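Local coordinates for putative cytochrome P450 hydroxylase (Chondromyces apiculatus DSM 436, PDB 6GMF), which binds heme b and probably works as a cytochrome P450 monooxygenase that oxidises terpenes, at residues A[146-150]-A[151-155]; A[154-157]-A[158-161]; A[260-263]-A[264-267]; A[354-357]-A[358-362]. All coordinates share one frame; numbering follows the deposited sequence.

Contact 1 (A[146-150]-A[151-155]); sequences LGVAP and ERRAD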
loop_
_atom_site.group_PDB
_atom_site.type_symbol
_atom_site.label_atom_id
_atom_site.label_comp_id
_atom_site.label_asym_id
_atom_site.label_seq_id
_atom_site.Cartn_x
_atom_site.Cartn_y
_atom_site.Cartn_z
ATOM N N LEU A 146 17.349 1.098 -1.455
ATOM C CA LEU A 146 17.808 1.572 -2.762
ATOM C C LEU A 146 19.208 2.206 -2.766
ATOM O O LEU A 146 19.671 2.668 -3.813
ATOM C CB LEU A 146 16.788 2.587 -3.266
ATOM C CG LEU A 146 15.468 1.992 -3.732
ATOM C CD1 LEU A 146 14.452 3.095 -3.926
ATOM C CD2 LEU A 146 15.641 1.186 -5.015
ATOM N N GLY A 147 19.882 2.290 -1.632
ATOM C CA GLY A 147 21.218 2.794 -1.614
ATOM C C GLY A 147 21.310 4.297 -1.825
ATOM O O GLY A 147 22.312 4.780 -2.353
ATOM N N VAL A 148 20.304 5.057 -1.386
ATOM C CA VAL A 148 20.323 6.531 -1.538
ATOM C C VAL A 148 21.461 7.111 -0.678
ATOM O O VAL A 148 21.599 6.740 0.448
ATOM C CB VAL A 148 18.967 7.140 -1.148
ATOM C CG1 VAL A 148 19.020 8.654 -1.135
ATOM C CG2 VAL A 148 17.845 6.696 -2.067
ATOM N N ALA A 149 22.253 8.012 -1.254
ATOM C CA ALA A 149 23.401 8.646 -0.580
ATOM C C ALA A 149 22.860 9.530 0.538
ATOM O O ALA A 149 21.765 10.092 0.431
ATOM C CB ALA A 149 24.210 9.451 -1.572
ATOM N N PRO A 150 23.539 9.647 1.692
ATOM C CA PRO A 150 22.976 10.406 2.806
ATOM C C PRO A 150 22.618 11.839 2.410
ATOM O O PRO A 150 21.567 12.337 2.883
ATOM C CB PRO A 150 24.048 10.357 3.893
ATOM C CG PRO A 150 24.877 9.150 3.501
ATOM C CD PRO A 150 24.882 9.128 1.983
ATOM N N GLU A 151 23.400 12.433 1.505
ATOM C CA GLU A 151 23.201 13.846 1.173
ATOM C C GLU A 151 22.020 13.991 0.207
ATOM O O GLU A 151 21.669 15.117 -0.161
ATOM C CB GLU A 151 24.470 14.508 0.622
ATOM C CG GLU A 151 24.921 14.012 -0.739
ATOM C CD GLU A 151 25.807 12.757 -0.753
ATOM O OE1 GLU A 151 26.021 12.138 0.307
ATOM O OE2 GLU A 151 26.267 12.387 -1.853
ATOM N N ARG A 152 21.473 12.857 -0.271
ATOM C CA ARG A 152 20.325 12.900 -1.238
ATOM C C ARG A 152 19.031 12.392 -0.561
ATOM O O ARG A 152 17.998 12.324 -1.181
ATOM C CB ARG A 152 20.616 12.070 -2.505
ATOM C CG ARG A 152 21.824 12.537 -3.304
ATOM C CD ARG A 152 21.496 13.593 -4.359
ATOM N NE ARG A 152 20.951 14.830 -3.831
ATOM C CZ ARG A 152 21.669 15.798 -3.237
ATOM N NH1 ARG A 152 21.077 16.900 -2.767
ATOM N NH2 ARG A 152 22.987 15.656 -3.112
ATOM N N ARG A 153 19.075 12.088 0.728
ATOM C CA ARG A 153 17.928 11.577 1.461
ATOM C C ARG A 153 16.802 12.616 1.548
ATOM O O ARG A 153 15.635 12.247 1.495
ATOM C CB ARG A 153 18.342 11.135 2.869
ATOM C CG ARG A 153 19.346 9.993 2.875
ATOM C CD ARG A 153 18.675 8.678 2.572
ATOM N NE ARG A 153 17.960 8.136 3.732
ATOM C CZ ARG A 153 18.527 7.360 4.657
ATOM N NH1 ARG A 153 17.816 6.907 5.678
ATOM N NH2 ARG A 153 19.811 7.050 4.555
ATOM N N ALA A 154 17.151 13.919 1.689
ATOM C CA ALA A 154 16.095 14.947 1.759
ATOM C C ALA A 154 15.424 15.161 0.391
ATOM O O ALA A 154 14.217 15.292 0.315
ATOM C CB ALA A 154 16.680 16.203 2.322
ATOM N N ASP A 155 16.197 15.100 -0.696
ATOM C CA ASP A 155 15.617 15.086 -2.032
ATOM C C ASP A 155 14.691 13.871 -2.174
ATOM O O ASP A 155 13.607 13.975 -2.657
ATOM C CB ASP A 155 16.647 15.014 -3.161
ATOM C CG ASP A 155 17.435 16.274 -3.433
ATOM O OD1 ASP A 155 16.917 17.398 -3.084
ATOM O OD2 ASP A 155 18.540 16.129 -3.987
HETATM O O HOH W 1 19.768 14.571 2.910
#

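Contact 2 (A[154-157]-A[158-161]); sequences ADFK and RWSD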
loop_
_atom_site.group_PDB
_atom_site.type_symbol
_atom_site.label_atom_id
_atom_site.label_comp_id
_atom_site.label_asym_id
_atom_site.label_seq_id
_atom_site.Cartn_x
_atom_site.Cartn_y
_atom_site.Cartn_z
ATOM N N ALA A 154 17.151 13.919 1.689
ATOM C CA ALA A 154 16.095 14.947 1.759
ATOM C C ALA A 154 15.424 15.161 0.391
ATOM O O ALA A 154 14.217 15.292 0.315
ATOM C CB ALA A 154 16.680 16.203 2.322
ATOM N N ASP A 155 16.197 15.100 -0.696
ATOM C CA ASP A 155 15.617 15.086 -2.032
ATOM C C ASP A 155 14.691 13.871 -2.174
ATOM O O ASP A 155 13.607 13.975 -2.657
ATOM C CB ASP A 155 16.647 15.014 -3.161
ATOM C CG ASP A 155 17.435 16.274 -3.433
ATOM O OD1 ASP A 155 16.917 17.398 -3.084
ATOM O OD2 ASP A 155 18.540 16.129 -3.987
ATOM N N PHE A 156 15.115 12.715 -1.636
ATOM C CA PHE A 156 14.309 11.489 -1.768
ATOM C C PHE A 156 12.985 11.648 -1.021
ATOM O O PHE A 156 11.923 11.205 -1.477
ATOM C CB PHE A 156 15.075 10.283 -1.242
ATOM C CG PHE A 156 14.416 8.963 -1.543
ATOM C CD1 PHE A 156 13.476 8.435 -0.673
ATOM C CD2 PHE A 156 14.699 8.245 -2.698
ATOM C CE1 PHE A 156 12.914 7.188 -0.878
ATOM C CE2 PHE A 156 14.080 7.030 -2.930
ATOM C CZ PHE A 156 13.175 6.510 -2.027
ATOM N N LYS A 157 13.048 12.261 0.159
ATOM C CA LYS A 157 11.832 12.587 0.906
ATOM C C LYS A 157 10.893 13.471 0.078
ATOM O O LYS A 157 9.723 13.213 0.044
ATOM C CB LYS A 157 12.149 13.237 2.253
ATOM C CG LYS A 157 10.931 13.755 3.009
ATOM C CD LYS A 157 11.277 14.323 4.365
ATOM C CE LYS A 157 10.178 15.027 5.145
ATOM N NZ LYS A 157 9.230 15.795 4.296
ATOM N N ARG A 158 11.449 14.504 -0.564
ATOM C CA ARG A 158 10.623 15.393 -1.332
ATOM C C ARG A 158 9.953 14.635 -2.484
ATOM O O ARG A 158 8.794 14.801 -2.718
ATOM C CB ARG A 158 11.442 16.576 -1.839
ATOM C CG ARG A 158 10.618 17.576 -2.630
ATOM C CD ARG A 158 11.437 18.779 -3.082
ATOM N NE ARG A 158 12.465 18.530 -4.070
ATOM C CZ ARG A 158 13.769 18.329 -3.833
ATOM N NH1 ARG A 158 14.293 18.428 -2.607
ATOM N NH2 ARG A 158 14.552 17.931 -4.818
ATOM N N TRP A 159 10.722 13.818 -3.195
ATOM C CA TRP A 159 10.193 13.031 -4.282
ATOM C C TRP A 159 9.066 12.119 -3.770
ATOM O O TRP A 159 7.986 12.091 -4.336
ATOM C CB TRP A 159 11.272 12.203 -4.982
ATOM C CG TRP A 159 12.451 12.995 -5.442
ATOM C CD1 TRP A 159 12.437 14.290 -5.890
ATOM C CD2 TRP A 159 13.791 12.520 -5.619
ATOM N NE1 TRP A 159 13.705 14.662 -6.264
ATOM C CE2 TRP A 159 14.554 13.605 -6.076
ATOM C CE3 TRP A 159 14.439 11.317 -5.338
ATOM C CZ2 TRP A 159 15.919 13.490 -6.327
ATOM C CZ3 TRP A 159 15.793 11.224 -5.526
ATOM C CH2 TRP A 159 16.521 12.300 -6.012
ATOM N N SER A 160 9.321 11.445 -2.642
ATOM C CA SER A 160 8.357 10.552 -2.001
ATOM C C SER A 160 7.090 11.340 -1.653
ATOM O O SER A 160 5.977 10.881 -1.944
ATOM C CB SER A 160 8.957 9.919 -0.752
ATOM O OG SER A 160 9.997 9.024 -1.088
ATOM N N ASP A 161 7.246 12.506 -1.017
ATOM C CA ASP A 161 6.107 13.314 -0.615
ATOM C C ASP A 161 5.280 13.712 -1.845
ATOM O O ASP A 161 4.045 13.696 -1.824
ATOM C CB ASP A 161 6.517 14.566 0.154
ATOM C CG ASP A 161 7.116 14.338 1.529
ATOM O OD1 ASP A 161 6.897 13.244 2.109
ATOM O OD2 ASP A 161 7.794 15.272 2.019
#

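Contact 3 (A[260-263]-A[264-267]); sequences QADL and SLVP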
loop_
_atom_site.group_PDB
_atom_site.type_symbol
_atom_site.label_atom_id
_atom_site.label_comp_id
_atom_site.label_asym_id
_atom_site.label_seq_id
_atom_site.Cartn_x
_atom_site.Cartn_y
_atom_site.Cartn_z
ATOM N N GLN A 260 -0.607 -4.377 24.175
ATOM C CA GLN A 260 0.447 -3.712 24.917
ATOM C C GLN A 260 0.975 -4.667 25.992
ATOM O O GLN A 260 2.163 -4.631 26.294
ATOM C CB GLN A 260 -0.048 -2.388 25.503
ATOM C CG GLN A 260 0.086 -1.231 24.530
ATOM C CD GLN A 260 -0.094 0.113 25.184
ATOM O OE1 GLN A 260 -1.126 0.380 25.799
ATOM N NE2 GLN A 260 0.908 0.976 25.048
ATOM N N ALA A 261 0.095 -5.526 26.533
ATOM C CA ALA A 261 0.470 -6.536 27.548
ATOM C C ALA A 261 1.071 -7.793 26.900
ATOM O O ALA A 261 1.849 -8.497 27.524
ATOM C CB ALA A 261 -0.729 -6.885 28.394
ATOM N N ASP A 262 0.724 -8.087 25.645
ATOM C CA ASP A 262 1.282 -9.226 24.941
ATOM C C ASP A 262 1.643 -8.810 23.507
ATOM O O ASP A 262 0.831 -8.925 22.582
ATOM C CB ASP A 262 0.306 -10.406 24.916
ATOM C CG ASP A 262 0.823 -11.647 24.215
ATOM O OD1 ASP A 262 2.008 -11.678 23.844
ATOM O OD2 ASP A 262 0.013 -12.579 23.995
ATOM N N LEU A 263 2.901 -8.408 23.328
ATOM C CA LEU A 263 3.403 -7.969 22.045
ATOM C C LEU A 263 3.402 -9.079 20.988
ATOM O O LEU A 263 3.438 -8.772 19.803
ATOM C CB LEU A 263 4.809 -7.409 22.264
ATOM C CG LEU A 263 4.838 -6.128 23.099
ATOM C CD1 LEU A 263 6.268 -5.648 23.295
ATOM C CD2 LEU A 263 3.994 -5.025 22.471
ATOM N N SER A 264 3.311 -10.365 21.373
ATOM C CA SER A 264 3.236 -11.455 20.396
ATOM C C SER A 264 1.926 -11.393 19.579
ATOM O O SER A 264 1.837 -12.045 18.614
ATOM C CB SER A 264 3.363 -12.810 21.044
ATOM O OG SER A 264 2.324 -12.976 21.995
ATOM N N LEU A 265 0.963 -10.586 20.018
ATOM C CA LEU A 265 -0.308 -10.364 19.290
ATOM C C LEU A 265 -0.110 -9.485 18.034
ATOM O O LEU A 265 -0.989 -9.428 17.158
ATOM C CB LEU A 265 -1.291 -9.697 20.251
ATOM C CG LEU A 265 -1.901 -10.630 21.305
ATOM C CD1 LEU A 265 -2.830 -9.848 22.224
ATOM C CD2 LEU A 265 -2.602 -11.782 20.615
ATOM N N VAL A 266 1.005 -8.757 17.953
ATOM C CA VAL A 266 1.123 -7.698 16.938
ATOM C C VAL A 266 0.944 -8.248 15.523
ATOM O O VAL A 266 0.260 -7.590 14.731
ATOM C CB VAL A 266 2.430 -6.894 17.112
ATOM C CG1 VAL A 266 2.764 -6.070 15.868
ATOM C CG2 VAL A 266 2.354 -6.005 18.346
ATOM N N PRO A 267 1.498 -9.404 15.109
ATOM C CA PRO A 267 1.277 -9.904 13.750
ATOM C C PRO A 267 -0.225 -10.073 13.460
ATOM O O PRO A 267 -0.685 -9.765 12.334
ATOM C CB PRO A 267 2.073 -11.196 13.623
ATOM C CG PRO A 267 3.142 -11.021 14.717
ATOM C CD PRO A 267 2.519 -10.199 15.823
#

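Contact 4 (A[354-357]-A[358-362]); sequences KVML and EVLLA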
loop_
_atom_site.group_PDB
_atom_site.type_symbol
_atom_site.label_atom_id
_atom_site.label_comp_id
_atom_site.label_asym_id
_atom_site.label_seq_id
_atom_site.Cartn_x
_atom_site.Cartn_y
_atom_site.Cartn_z
ATOM N N LYS A 354 4.807 -4.597 11.830
ATOM C CA LYS A 354 5.058 -5.363 13.104
ATOM C C LYS A 354 6.082 -4.613 13.952
ATOM O O LYS A 354 5.865 -4.368 15.170
ATOM C CB LYS A 354 5.558 -6.757 12.796
ATOM C CG LYS A 354 5.905 -7.599 14.028
ATOM C CD LYS A 354 6.785 -8.768 13.713
ATOM C CE LYS A 354 8.236 -8.343 13.671
ATOM N NZ LYS A 354 9.180 -9.478 13.839
ATOM N N VAL A 355 7.204 -4.264 13.326
ATOM C CA VAL A 355 8.276 -3.683 14.131
ATOM C C VAL A 355 7.839 -2.328 14.692
ATOM O O VAL A 355 7.988 -2.064 15.863
ATOM C CB VAL A 355 9.607 -3.611 13.377
ATOM C CG1 VAL A 355 10.617 -2.765 14.158
ATOM C CG2 VAL A 355 10.175 -4.991 13.092
ATOM N N MET A 356 7.217 -1.460 13.867
ATOM C CA MET A 356 6.871 -0.141 14.338
ATOM C C MET A 356 5.834 -0.253 15.460
ATOM O O MET A 356 5.923 0.449 16.467
ATOM C CB MET A 356 6.308 0.738 13.215
ATOM C CG MET A 356 6.220 2.188 13.537
ATOM S SD MET A 356 7.840 2.939 13.781
ATOM C CE MET A 356 7.836 3.217 15.547
ATOM N N LEU A 357 4.850 -1.137 15.302
ATOM C CA LEU A 357 3.827 -1.260 16.331
ATOM C C LEU A 357 4.445 -1.901 17.594
ATOM O O LEU A 357 4.104 -1.488 18.713
ATOM C CB LEU A 357 2.648 -2.069 15.795
ATOM C CG LEU A 357 1.787 -1.328 14.771
ATOM C CD1 LEU A 357 0.816 -2.292 14.175
ATOM C CD2 LEU A 357 1.056 -0.131 15.384
ATOM N N GLU A 358 5.369 -2.850 17.440
ATOM C CA GLU A 358 6.051 -3.457 18.626
ATOM C C GLU A 358 6.752 -2.359 19.440
ATOM O O GLU A 358 6.670 -2.315 20.676
ATOM C CB GLU A 358 7.102 -4.496 18.241
ATOM C CG GLU A 358 6.568 -5.876 17.980
ATOM C CD GLU A 358 7.617 -6.815 17.395
ATOM O OE1 GLU A 358 8.675 -6.326 16.886
ATOM O OE2 GLU A 358 7.395 -8.029 17.420
ATOM N N VAL A 359 7.426 -1.445 18.747
ATOM C CA VAL A 359 8.175 -0.402 19.424
ATOM C C VAL A 359 7.206 0.619 20.027
ATOM O O VAL A 359 7.373 1.068 21.175
ATOM C CB VAL A 359 9.207 0.201 18.460
ATOM C CG1 VAL A 359 9.923 1.405 19.060
ATOM C CG2 VAL A 359 10.206 -0.867 18.034
ATOM N N LEU A 360 6.222 1.073 19.248
ATOM C CA LEU A 360 5.268 2.054 19.796
ATOM C C LEU A 360 4.570 1.496 21.043
ATOM O O LEU A 360 4.431 2.202 22.075
ATOM C CB LEU A 360 4.214 2.374 18.741
ATOM C CG LEU A 360 4.640 3.340 17.648
ATOM C CD1 LEU A 360 3.671 3.238 16.477
ATOM C CD2 LEU A 360 4.707 4.764 18.177
ATOM N N LEU A 361 4.087 0.261 20.924
ATOM C CA LEU A 361 3.268 -0.336 21.966
ATOM C C LEU A 361 4.123 -0.536 23.211
ATOM O O LEU A 361 3.595 -0.394 24.317
ATOM C CB LEU A 361 2.686 -1.671 21.494
ATOM C CG LEU A 361 1.557 -1.586 20.471
ATOM C CD1 LEU A 361 0.894 -2.938 20.247
ATOM C CD2 LEU A 361 0.534 -0.550 20.856
ATOM N N ALA A 362 5.397 -0.928 23.030
ATOM C CA ALA A 362 6.293 -1.205 24.178
ATOM C C ALA A 362 6.678 0.101 24.878
ATOM O O ALA A 362 6.697 0.183 26.089
ATOM C CB ALA A 362 7.516 -1.933 23.720
HETATM O O HOH W 2 9.386 -9.599 16.644
#

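Contact 1 (A[146-150]-A[151-155])
The guanidinium of Arg153 is approached obliquely by the carbonyl oxygen of Val148, while that of Arg152 is met at its edge, in its own plane, by the carboxylate of Asp155. Arg152 grips side-on: NE lies 2.7 Å from Asp155 OD2, and NH1 reaches the same oxygen, both from one face of the carboxylate. Arg153 sends its polar end to Glu144 and uses its aliphatic part here, CD resting 3.7 Å from Val148 CG1. The flat end of Glu151 folds back through CG set between the backbone N and the carbonyl carbon (chi1 68°) and a further bend at chi2, which sets OE2 3.6 Å from the methyl CB of Ala149 and brings OE1 near Pro150 CD. Beneath these groups the chain turns into helix 153-163: Arg152 N donates to Ala149 O at 2.9 Å, and Arg153 N makes a weak bond to Pro150 O. A water accepts from Ala154 N and donates to Pro150 O, 2.9 Å away, extending the first turn. The loop from helix 136-145 thus enters the next helix with Arg152 paired to Asp155 three residues on and Arg153 to Glu144 on the preceding helix, and their charges are probably largely balanced.

Contact 2 (A[154-157]-A[158-161])
Two donors of Ser160 grip the carbonyl oxygen of Phe156: the backbone N at 2.9 Å and the hydroxyl OG at 2.9 Å, from opposite faces of the carbonyl plane. OG is anti to its own carbonyl carbon (chi1 -68°), which turns it back along the helix; there it also sits 3.5 Å from Phe156 CE1. Trp159 lies against the preceding turn. One face of its indole carries Asp155 O, 3.1 Å above the plane and offset toward the rim, and the CB of Asp155 makes a CH-pi contact over the six-membered ring, 4.0 Å from CB to its centroid. Phe156 crosses Trp159 at about a right angle, CD2 near CE3, and packs against helices 136-145, 177-198 and 220-251. On the outer side Arg158 meets Asp155 end-on, NH1 and NH2 both reaching OD1, with NH1 at 2.9 Å; the guanidinium and carboxylate planes stand 81° apart. Lys157 stays extended until its last bond, then bends to put NZ 2.7 Å from Asp161 OD2, on the syn lone pair of that oxygen. Glu184 on helix 177-198 takes both Trp159 NE1 and Arg158 NH2. Helix 153-163 is two-sided: aromatics and a serine hydroxyl bonded back to its own helix face the interior, while paired charges clasp successive turns outside, and Asp155, held between Arg152 and Arg158, is likely to stay ionised.

Contact 3 (A[260-263]-A[264-267])
Leu265 closes tightly over the carbonyl of Asp262, its CB 3.2 Å from Asp262 O, while the carboxylate of Asp262 and the hydroxyl of Ser264 form the looser, outward side of the same turn. On the tight side two bonds of 3-10 type follow one another: Leu265 N donates to Asp262 O at 3.1 Å, and Val266 N to Leu263 O at 3.1 Å. Both receiving oxygens are shielded by carbon. Leu265 CG and CD1 lie beside the first, and Val266 CG2, anti to its carbonyl carbon, comes within 3.3 Å of Leu263 O. Asp262 and Leu265 cross at about a right angle, and the leucine continues onto Ile326 and His327. With an alanine in place of Leu265, the branched end beside Asp262 O would be missing, which would probably open a gap between this turn and the loop of Ile326 and His327. On the other flank Leu263 and Val266 pack on helix 346-363. The polar side is less certain. Asp262 has CG anti to the backbone N (chi1 -179°), turning its carboxylate toward Ser264 N, but OD1 is modelled too close to the serine hydroxyl, so a bond from Ser264 N to it is doubtful. The turn that joins helix 253-261 to helix 266-276, the latter probably the P450 K helix, thus relies on its own backbone bonds, shielded by leucine and valine, more surely than on the polar pair at its surface.

Contact 4 (A[354-357]-A[358-362])
Four regular i to i+4 bonds carry the backbone from Lys354-Leu357 into Glu358-Leu361, with Glu358 N 2.8 Å from Lys354 O and Leu360 N to Met356 O close to straight at 170°. On the polar side Lys354 and Glu358 cross obliquely and touch through the lysine's carbons: Lys354 CG is 3.7 Å from Glu358 OE2. Their charges stop short of a salt bridge, NZ and OE2 being 4.3 Å apart, and a water fills the step, accepting from Lys354 NZ at 2.8 Å and donating to Glu358 OE2 at 2.7 Å. Each charge also has a direct mate on helix 107-119, Glu107 for the lysine and Arg111 for the glutamate. An alanine in place of Glu358 would probably leave Arg111 without this carboxylate and take from the bridging water the oxygen it donates to. On the apolar side Met356 bends at chi2 (65°) and again at chi3, which brings its methyl CE back to Leu360 CG, 3.8 Å away. Leu361 lays CB and CG against Leu357 O, with CB at 3.1 Å. Helix 346-363, probably the P450 L helix, packs through these residues among its neighbours: Val355, Met356 and Val359 face helix 107-119, Met356 and Leu357 meet the long helix 220-251, and Leu357 and Leu361 pack against helix 266-276, with Leu361 also touching helix 253-261.

The four contacts form two pairs. Contacts 1 and 2 share Ala154 and Asp155 and follow one another on helix 153-163, where Val148 CG2 of the loop packs 3.6 Å from Phe156 CD2. Contacts 3 and 4, centres 9 Å apart, meet directly: Leu263 CD2 lies 3.7 Å from Leu361 CB, Val266 CG1 rests on the Lys354 carbonyl, and Gln260 NE2 probably bonds to Leu361 O. Between the pairs the centres of contacts 2 and 4 are about 25 Å apart, with helix 220-251 touching side chains of both. None reaches the heme. The side chain of Phe156 is about 10 Å from the heme. The side chain of Leu357 is about 11 Å from the heme, and these contacts belong to the surrounding helical frame.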